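Local coordinates for L-threonine-O-3-phosphate decarboxylase (Porphyromonas gingivalis, PDB 3FKD), which probably uses pyridoxal 5'-phosphate to remove the carboxylate group of L-threonine O-3-phosphate, at residues Q85-S90 against M216-A221; C114-N119 against G123-S128; P138-G143 against Y317-T322. One frame throughout, in Å; residues are numbered along the deposited sequence.

Two of the three contacts belong to the seven-stranded sheet domain, and the third joins that domain to the smaller five-stranded sheet. Interaction 1 pairs the ends of helices 75-86 and 213-220; nested inside the loop it closes is interaction 2, at the edge strand 112-117, with centres about 23 Å apart and no touch. Interaction 3 follows interaction 2 in sequence and alternates with interaction 1, its centre about 30 Å from that of interaction 1 and on the other side of the chain's middle. Interactions 2 and 3 are about 20 Å apart by centre yet meet where Ser118 faces Asp142, so the edge strand adjoins the loop that carries the probable cofactor-site motif.

Interaction 1. Residues Q85-S90 against M216-A221; sequences QAFRGS and MKRVAA
The carbonyl oxygen of Phe87 is held twice from within its own turn. Ser90 N reaches Phe87 O at 2.7 Å, closing a type I beta turn, and Ser90 OG reaches Phe87 O at 2.9 Å from the same face of the carbonyl plane, tilted 25° out of it. The turn directly follows helix 75-86, and the Phe87 ring leaves it toward Arg218 of helix 213-220. Phe87 CZ lies 3.5 Å from Arg218 CB, so the far end of the ring meets the root of the arginine chain. Bends at chi2 (-76°) and chi3 fold that chain back, bringing Arg218 NH1 to 3.5 Å from Phe87 CE2. The contact is over one face of the guanidinium and off its centre; ring and guanidinium planes are 43° apart, too steep for a parallel stack. Deeper in, Ala86 CB points at the helix backbone, 3.3 Å from Arg218 O and 3.7 Å from Val219 CA. Around the ring, Phe132 packs edge-to-face and Phe215 lies nearly parallel. Phe132 belongs to strand 132-136, and Val219 meets Leu71 of strand 70-73, so the two helix ends lie against the mixed sheet in which strand 207-210 alone runs against its neighbours, the arrangement of the large domain in fold type I pyridoxal-phosphate enzymes.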
loop_
_atom_site.group_PDB
_atom_site.type_symbol
_atom_site.label_atom_id
_atom_site.label_comp_id
_atom_site.label_asym_id
_atom_site.label_seq_id
_atom_site.Cartn_x
_atom_site.Cartn_y
_atom_site.Cartn_z
ATOM N N GLN A 85 -9.227 6.846 -10.020
ATOM C CA GLN A 85 -10.128 5.692 -10.123
ATOM C C GLN A 85 -11.600 6.051 -9.952
ATOM O O GLN A 85 -12.449 5.747 -10.847
ATOM C CB GLN A 85 -9.733 4.560 -9.163
ATOM C CG GLN A 85 -10.293 3.201 -9.550
ATOM C CD GLN A 85 -10.004 2.092 -8.528
ATOM O OE1 GLN A 85 -9.391 2.327 -7.486
ATOM N NE2 GLN A 85 -10.467 0.885 -8.820
ATOM N N ALA A 86 -11.909 6.693 -8.827
ATOM C CA ALA A 86 -13.287 7.070 -8.516
ATOM C C ALA A 86 -13.940 7.922 -9.635
ATOM O O ALA A 86 -15.163 8.054 -9.676
ATOM C CB ALA A 86 -13.357 7.794 -7.182
ATOM N N PHE A 87 -13.124 8.517 -10.517
ATOM C CA PHE A 87 -13.635 9.427 -11.539
ATOM C C PHE A 87 -13.107 9.122 -12.952
ATOM O O PHE A 87 -12.811 10.048 -13.728
ATOM C CB PHE A 87 -13.393 10.890 -11.117
ATOM C CG PHE A 87 -14.137 11.269 -9.868
ATOM C CD1 PHE A 87 -13.619 10.981 -8.629
ATOM C CD2 PHE A 87 -15.396 11.841 -9.943
ATOM C CE1 PHE A 87 -14.323 11.279 -7.494
ATOM C CE2 PHE A 87 -16.107 12.135 -8.797
ATOM C CZ PHE A 87 -15.563 11.864 -7.574
ATOM N N ARG A 88 -13.022 7.820 -13.261
ATOM C CA ARG A 88 -12.554 7.285 -14.547
ATOM C C ARG A 88 -13.023 8.038 -15.790
ATOM O O ARG A 88 -12.282 8.185 -16.765
ATOM C CB ARG A 88 -12.958 5.819 -14.709
ATOM C CG ARG A 88 -12.901 5.322 -16.142
ATOM C CD ARG A 88 -12.697 3.827 -16.144
ATOM N NE ARG A 88 -12.333 3.248 -17.442
ATOM C CZ ARG A 88 -12.532 1.958 -17.758
ATOM N NH1 ARG A 88 -13.105 1.140 -16.879
ATOM N NH2 ARG A 88 -12.184 1.471 -18.949
ATOM N N GLY A 89 -14.248 8.514 -15.795
ATOM C CA GLY A 89 -14.629 9.315 -16.943
ATOM C C GLY A 89 -13.881 10.634 -17.208
ATOM O O GLY A 89 -13.907 11.151 -18.329
ATOM N N SER A 90 -13.193 11.155 -16.201
ATOM C CA SER A 90 -13.030 12.598 -16.097
ATOM C C SER A 90 -12.004 13.288 -17.014
ATOM O O SER A 90 -11.144 12.647 -17.626
ATOM C CB SER A 90 -12.866 13.012 -14.623
ATOM O OG SER A 90 -14.020 12.627 -13.858
HETATM N N MSE A 216 -15.920 12.492 -1.012
HETATM C CA MSE A 216 -15.322 11.403 -0.259
HETATM C C MSE A 216 -15.953 10.014 -0.456
HETATM O O MSE A 216 -15.252 9.008 -0.373
HETATM C CB MSE A 216 -15.287 11.728 1.228
HETATM C CG MSE A 216 -14.372 10.775 1.942
HETATM SE SE MSE A 216 -12.545 10.981 1.255
HETATM C CE MSE A 216 -11.969 12.284 2.522
ATOM N N LYS A 217 -17.266 9.956 -0.682
ATOM C CA LYS A 217 -17.941 8.667 -0.837
ATOM C C LYS A 217 -17.825 8.105 -2.265
ATOM O O LYS A 217 -17.904 6.892 -2.447
ATOM C CB LYS A 217 -19.405 8.695 -0.345
ATOM C CG LYS A 217 -19.578 8.485 1.187
ATOM C CD LYS A 217 -20.706 7.460 1.497
ATOM C CE LYS A 217 -21.527 7.782 2.772
ATOM N NZ LYS A 217 -23.026 7.505 2.557
ATOM N N ARG A 218 -17.626 8.953 -3.271
ATOM C CA ARG A 218 -17.231 8.408 -4.551
ATOM C C ARG A 218 -15.872 7.740 -4.402
ATOM O O ARG A 218 -15.622 6.703 -5.005
ATOM C CB ARG A 218 -17.195 9.447 -5.655
ATOM C CG ARG A 218 -18.551 9.893 -6.116
ATOM C CD ARG A 218 -19.274 8.866 -7.010
ATOM N NE ARG A 218 -18.629 8.582 -8.297
ATOM C CZ ARG A 218 -18.613 9.399 -9.353
ATOM N NH1 ARG A 218 -19.204 10.584 -9.310
ATOM N NH2 ARG A 218 -18.007 9.024 -10.470
ATOM N N VAL A 219 -14.976 8.298 -3.601
ATOM C CA VAL A 219 -13.676 7.634 -3.517
ATOM C C VAL A 219 -13.664 6.431 -2.590
ATOM O O VAL A 219 -12.972 5.462 -2.862
ATOM C CB VAL A 219 -12.436 8.613 -3.397
ATOM C CG1 VAL A 219 -12.855 9.984 -2.971
ATOM C CG2 VAL A 219 -11.329 8.038 -2.515
ATOM N N ALA A 220 -14.517 6.453 -1.569
ATOM C CA ALA A 220 -14.570 5.379 -0.565
ATOM C C ALA A 220 -15.043 4.077 -1.211
ATOM O O ALA A 220 -14.734 2.968 -0.756
ATOM C CB ALA A 220 -15.457 5.759 0.577
ATOM N N ALA A 221 -15.744 4.222 -2.323
ATOM C CA ALA A 221 -16.325 3.072 -2.983
ATOM C C ALA A 221 -15.252 2.121 -3.537
ATOM O O ALA A 221 -15.529 0.958 -3.853
ATOM C CB ALA A 221 -17.286 3.527 -4.049
#

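Interaction 2. Residues C114-N119 against G123-S128; sequences CFYPSN and GEADFS
Strand 114-117 and the irregular segment 123-128 stay well separated as backbones, Tyr116 CA and Ala125 CA being the nearest such pair at 7.4 Å, so the contact is made by side chains. It centres on the Tyr116 ring. Ala125 CB sits 3.5 Å from the centroid of that ring and 19° off its normal, a CH-pi contact over the face. The methyl is displaced toward the CE2 side, where Ala125 CB approaches Tyr116 CE2 to 3.3 Å. On the opposite face Pro117 CD stands 3.2 Å above the plane of the Tyr116 ring, also toward the rim, and the aromatic group is therefore sandwiched between the methyl and the proline that follows it in sequence. With CG anti to the backbone N (chi1 -167°), the Tyr116 ring projects from the strand toward the returning loop. This strand is an edge of the seven-stranded sheet of the large domain within the chain, paired with strand 91-96. The loop leads from it to strand 132-136 on the far side of strand 91-96, a crossover between parallel strands with no alpha-helix in the connection. Leu93 of strand 91-96 touches both Tyr116 and the buried ring of Phe127, which also meets Phe163 and His158. The hydroxyl of Tyr116 is hydrogen-bonded to Asp121 O, in the short connection between the two segments. Glu124 is a looser neighbour at the solvent side, its O atom lying 3.8 Å from Tyr116 OH and its OE1 3.9 Å from the same hydroxyl.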
loop_
_atom_site.group_PDB
_atom_site.type_symbol
_atom_site.label_atom_id
_atom_site.label_comp_id
_atom_site.label_asym_id
_atom_site.label_seq_id
_atom_site.Cartn_x
_atom_site.Cartn_y
_atom_site.Cartn_z
ATOM N N CYS A 114 -5.365 17.487 -20.130
ATOM C CA CYS A 114 -4.882 18.762 -20.635
ATOM C C CYS A 114 -3.679 19.311 -19.865
ATOM O O CYS A 114 -3.697 19.411 -18.621
ATOM C CB CYS A 114 -5.978 19.809 -20.512
ATOM S SG CYS A 114 -7.388 19.517 -21.527
ATOM N N PHE A 115 -2.653 19.741 -20.582
ATOM C CA PHE A 115 -1.529 20.312 -19.883
ATOM C C PHE A 115 -1.570 21.836 -19.819
ATOM O O PHE A 115 -2.352 22.486 -20.510
ATOM C CB PHE A 115 -0.222 19.753 -20.414
ATOM C CG PHE A 115 -0.071 18.290 -20.150
ATOM C CD1 PHE A 115 0.310 17.841 -18.886
ATOM C CD2 PHE A 115 -0.344 17.362 -21.139
ATOM C CE1 PHE A 115 0.440 16.523 -18.614
ATOM C CE2 PHE A 115 -0.233 16.024 -20.872
ATOM C CZ PHE A 115 0.158 15.600 -19.591
ATOM N N TYR A 116 -0.749 22.393 -18.942
ATOM C CA TYR A 116 -0.733 23.818 -18.710
ATOM C C TYR A 116 0.497 24.195 -17.878
ATOM O O TYR A 116 0.821 23.537 -16.889
ATOM C CB TYR A 116 -2.022 24.264 -18.013
ATOM C CG TYR A 116 -2.163 25.752 -18.057
ATOM C CD1 TYR A 116 -1.639 26.548 -17.044
ATOM C CD2 TYR A 116 -2.759 26.381 -19.158
ATOM C CE1 TYR A 116 -1.721 27.944 -17.111
ATOM C CE2 TYR A 116 -2.860 27.760 -19.233
ATOM C CZ TYR A 116 -2.340 28.536 -18.203
ATOM O OH TYR A 116 -2.442 29.902 -18.261
ATOM N N PRO A 117 1.186 25.264 -18.285
ATOM C CA PRO A 117 2.476 25.664 -17.707
ATOM C C PRO A 117 2.356 26.223 -16.283
ATOM O O PRO A 117 1.627 27.184 -16.069
ATOM C CB PRO A 117 2.961 26.765 -18.656
ATOM C CG PRO A 117 2.066 26.743 -19.838
ATOM C CD PRO A 117 0.748 26.196 -19.335
ATOM N N SER A 118 3.063 25.626 -15.328
ATOM C CA SER A 118 2.982 26.088 -13.945
ATOM C C SER A 118 3.492 27.530 -13.755
ATOM O O SER A 118 3.053 28.237 -12.835
ATOM C CB SER A 118 3.693 25.128 -12.982
ATOM O OG SER A 118 5.021 24.871 -13.375
ATOM N N ASN A 119 4.391 28.000 -14.612
ATOM C CA ASN A 119 4.833 29.376 -14.389
ATOM C C ASN A 119 4.193 30.405 -15.297
ATOM O O ASN A 119 4.774 31.425 -15.647
ATOM C CB ASN A 119 6.345 29.495 -14.268
ATOM C CG ASN A 119 6.816 29.221 -12.832
ATOM O OD1 ASN A 119 6.353 29.873 -11.873
ATOM N ND2 ASN A 119 7.717 28.246 -12.675
ATOM N N GLY A 123 -4.720 30.806 -13.122
ATOM C CA GLY A 123 -5.995 31.457 -12.864
ATOM C C GLY A 123 -6.684 31.867 -14.149
ATOM O O GLY A 123 -7.807 32.362 -14.150
ATOM N N GLU A 124 -6.007 31.589 -15.251
ATOM C CA GLU A 124 -6.275 32.200 -16.524
ATOM C C GLU A 124 -6.083 31.137 -17.613
ATOM O O GLU A 124 -5.851 31.438 -18.774
ATOM C CB GLU A 124 -5.275 33.341 -16.649
ATOM C CG GLU A 124 -5.334 34.214 -17.834
ATOM C CD GLU A 124 -3.941 34.578 -18.193
ATOM O OE1 GLU A 124 -3.067 33.763 -17.824
ATOM O OE2 GLU A 124 -3.699 35.649 -18.811
ATOM N N ALA A 125 -6.194 29.878 -17.204
ATOM C CA ALA A 125 -6.229 28.749 -18.112
ATOM C C ALA A 125 -7.680 28.471 -18.496
ATOM O O ALA A 125 -8.593 29.175 -18.050
ATOM C CB ALA A 125 -5.621 27.535 -17.456
ATOM N N ASP A 126 -7.896 27.444 -19.311
ATOM C CA ASP A 126 -9.249 27.119 -19.765
ATOM C C ASP A 126 -9.901 26.012 -18.932
ATOM O O ASP A 126 -9.631 24.827 -19.147
ATOM C CB ASP A 126 -9.226 26.714 -21.253
ATOM C CG ASP A 126 -10.594 26.749 -21.901
ATOM O OD1 ASP A 126 -11.513 27.369 -21.324
ATOM O OD2 ASP A 126 -10.741 26.174 -23.004
ATOM N N PHE A 127 -10.786 26.416 -18.023
ATOM C CA PHE A 127 -11.506 25.513 -17.116
ATOM C C PHE A 127 -12.891 25.069 -17.584
ATOM O O PHE A 127 -13.629 24.408 -16.843
ATOM C CB PHE A 127 -11.653 26.178 -15.742
ATOM C CG PHE A 127 -10.359 26.311 -14.994
ATOM C CD1 PHE A 127 -9.666 27.500 -14.998
ATOM C CD2 PHE A 127 -9.836 25.234 -14.303
ATOM C CE1 PHE A 127 -8.492 27.619 -14.327
ATOM C CE2 PHE A 127 -8.650 25.348 -13.633
ATOM C CZ PHE A 127 -7.973 26.538 -13.642
ATOM N N SER A 128 -13.230 25.412 -18.821
ATOM C CA SER A 128 -14.584 25.236 -19.341
ATOM C C SER A 128 -15.161 23.859 -19.119
ATOM O O SER A 128 -16.232 23.724 -18.515
ATOM C CB SER A 128 -14.611 25.554 -20.816
ATOM O OG SER A 128 -13.838 26.713 -21.041
#

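Interaction 3. Residues P138-G143 against Y317-T322; sequences PNNPDG and YVRITT
Arg319 lays its aliphatic chain alongside Pro141, with Arg319 CD 3.6 Å from Pro141 CB and Arg319 CG 3.9 Å from the same atom. The loop 138-143 carries the Asn-Pro-Xaa-Gly sequence familiar from class I and II aminotransferases, here with a cis peptide bond between Asn140 and Pro141. In relatives the asparagine of this motif lines the pyridoxal-phosphate site and an arginine of the small domain takes the substrate carboxylate; Asn140 and Arg319 probably correspond to them. The contact joins the two sheets: strand 317-321 belongs to the five-stranded one, and the loop follows strand 132-136 of the seven-stranded one. The Arg319 chain is extended through chi2 and bends at chi3 (58°), which brings the guanidinium up to Asn140. Arg319 NH1 then lies 2.6 Å from Asn140 OD1, and the N-H...O angle of 127° makes this short hydrogen bond a bent and weak one. Amide oxygen meets guanidinium edge near its plane, while the two flat groups are inclined by 47°. A second hold comes from Ser21, whose O atom accepts from Arg319 NH2, so the two terminal nitrogens have partners in separate parts of the chain, the one at NH1 weak. Water 1 lies in the guanidinium plane, accepting from Arg319 NH1 at 3.3 Å and, weakly, from Asn140 ND2 at 3.5 Å.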
loop_
_atom_site.group_PDB
_atom_site.type_symbol
_atom_site.label_atom_id
_atom_site.label_comp_id
_atom_site.label_asym_id
_atom_site.label_seq_id
_atom_site.Cartn_x
_atom_site.Cartn_y
_atom_site.Cartn_z
ATOM N N PRO A 138 3.816 24.407 -2.424
ATOM C CA PRO A 138 4.686 24.783 -3.554
ATOM C C PRO A 138 4.943 23.578 -4.436
ATOM O O PRO A 138 4.986 22.465 -3.932
ATOM C CB PRO A 138 5.997 25.201 -2.868
ATOM C CG PRO A 138 5.993 24.512 -1.611
ATOM C CD PRO A 138 4.551 24.494 -1.158
ATOM N N ASN A 139 5.122 23.806 -5.728
ATOM C CA ASN A 139 5.203 22.740 -6.724
ATOM C C ASN A 139 6.540 22.002 -6.801
ATOM O O ASN A 139 7.577 22.597 -6.690
ATOM C CB ASN A 139 4.849 23.316 -8.099
ATOM C CG ASN A 139 4.673 22.247 -9.154
ATOM O OD1 ASN A 139 3.888 21.305 -8.991
ATOM N ND2 ASN A 139 5.393 22.388 -10.249
ATOM N N ASN A 140 6.477 20.690 -6.978
ATOM C CA ASN A 140 7.595 19.818 -7.347
ATOM C C ASN A 140 7.582 19.727 -8.882
ATOM O O ASN A 140 6.603 19.301 -9.435
ATOM C CB ASN A 140 7.294 18.438 -6.712
ATOM C CG ASN A 140 8.197 17.313 -7.198
ATOM O OD1 ASN A 140 9.342 17.520 -7.592
ATOM N ND2 ASN A 140 7.683 16.093 -7.127
ATOM N N PRO A 141 8.678 20.111 -9.577
ATOM C CA PRO A 141 10.047 20.388 -9.130
ATOM C C PRO A 141 10.366 21.880 -9.071
ATOM O O PRO A 141 11.430 22.240 -8.601
ATOM C CB PRO A 141 10.873 19.761 -10.264
ATOM C CG PRO A 141 9.925 19.684 -11.482
ATOM C CD PRO A 141 8.617 20.283 -11.043
ATOM N N ASP A 142 9.443 22.697 -9.571
ATOM C CA ASP A 142 9.546 24.145 -9.802
ATOM C C ASP A 142 9.726 25.003 -8.576
ATOM O O ASP A 142 10.380 26.039 -8.615
ATOM C CB ASP A 142 8.194 24.611 -10.341
ATOM C CG ASP A 142 8.241 24.861 -11.758
ATOM O OD1 ASP A 142 9.379 24.840 -12.257
ATOM O OD2 ASP A 142 7.177 25.051 -12.379
ATOM N N GLY A 143 9.000 24.618 -7.529
ATOM C CA GLY A 143 8.842 25.444 -6.348
ATOM C C GLY A 143 7.844 26.551 -6.598
ATOM O O GLY A 143 7.797 27.516 -5.844
ATOM N N TYR A 317 18.034 20.053 -17.457
ATOM C CA TYR A 317 17.495 20.348 -16.125
ATOM C C TYR A 317 17.798 19.303 -15.033
ATOM O O TYR A 317 17.622 18.107 -15.240
ATOM C CB TYR A 317 15.990 20.557 -16.182
ATOM C CG TYR A 317 15.562 21.837 -16.832
ATOM C CD1 TYR A 317 15.315 21.892 -18.211
ATOM C CD2 TYR A 317 15.349 22.982 -16.088
ATOM C CE1 TYR A 317 14.899 23.048 -18.831
ATOM C CE2 TYR A 317 14.941 24.159 -16.715
ATOM C CZ TYR A 317 14.708 24.172 -18.095
ATOM O OH TYR A 317 14.306 25.317 -18.739
ATOM N N VAL A 318 18.253 19.783 -13.876
ATOM C CA VAL A 318 18.307 18.970 -12.663
ATOM C C VAL A 318 17.485 19.611 -11.547
ATOM O O VAL A 318 17.346 20.828 -11.486
ATOM C CB VAL A 318 19.760 18.734 -12.163
ATOM C CG1 VAL A 318 20.606 18.151 -13.259
ATOM C CG2 VAL A 318 20.371 20.013 -11.652
ATOM N N ARG A 319 16.924 18.784 -10.674
ATOM C CA ARG A 319 16.291 19.284 -9.461
ATOM C C ARG A 319 17.294 19.141 -8.312
ATOM O O ARG A 319 17.891 18.078 -8.152
ATOM C CB ARG A 319 14.986 18.507 -9.137
ATOM C CG ARG A 319 14.101 19.205 -8.074
ATOM C CD ARG A 319 12.925 18.410 -7.660
ATOM N NE ARG A 319 13.385 17.143 -7.143
ATOM C CZ ARG A 319 12.685 16.015 -7.155
ATOM N NH1 ARG A 319 11.441 15.982 -7.647
ATOM N NH2 ARG A 319 13.236 14.931 -6.653
ATOM N N ILE A 320 17.469 20.209 -7.533
ATOM C CA ILE A 320 18.361 20.206 -6.375
ATOM C C ILE A 320 17.671 20.654 -5.067
ATOM O O ILE A 320 17.067 21.732 -5.031
ATOM C CB ILE A 320 19.530 21.169 -6.575
ATOM C CG1 ILE A 320 20.174 21.011 -7.959
ATOM C CG2 ILE A 320 20.548 21.040 -5.429
ATOM C CD1 ILE A 320 21.367 20.126 -7.979
ATOM N N THR A 321 17.764 19.836 -4.004
ATOM C CA THR A 321 17.328 20.243 -2.672
ATOM C C THR A 321 18.475 20.707 -1.780
ATOM O O THR A 321 19.421 19.963 -1.532
ATOM C CB THR A 321 16.617 19.095 -1.908
ATOM O OG1 THR A 321 15.656 18.493 -2.767
ATOM C CG2 THR A 321 15.931 19.618 -0.618
ATOM N N THR A 322 18.356 21.923 -1.267
ATOM C CA THR A 322 19.279 22.460 -0.261
ATOM C C THR A 322 19.562 21.492 0.899
ATOM O O THR A 322 18.673 21.122 1.639
ATOM C CB THR A 322 18.705 23.756 0.295
ATOM O OG1 THR A 322 18.436 24.640 -0.796
ATOM C CG2 THR A 322 19.630 24.410 1.390
HETATM O O HOH W 1 9.568 13.348 -8.146
#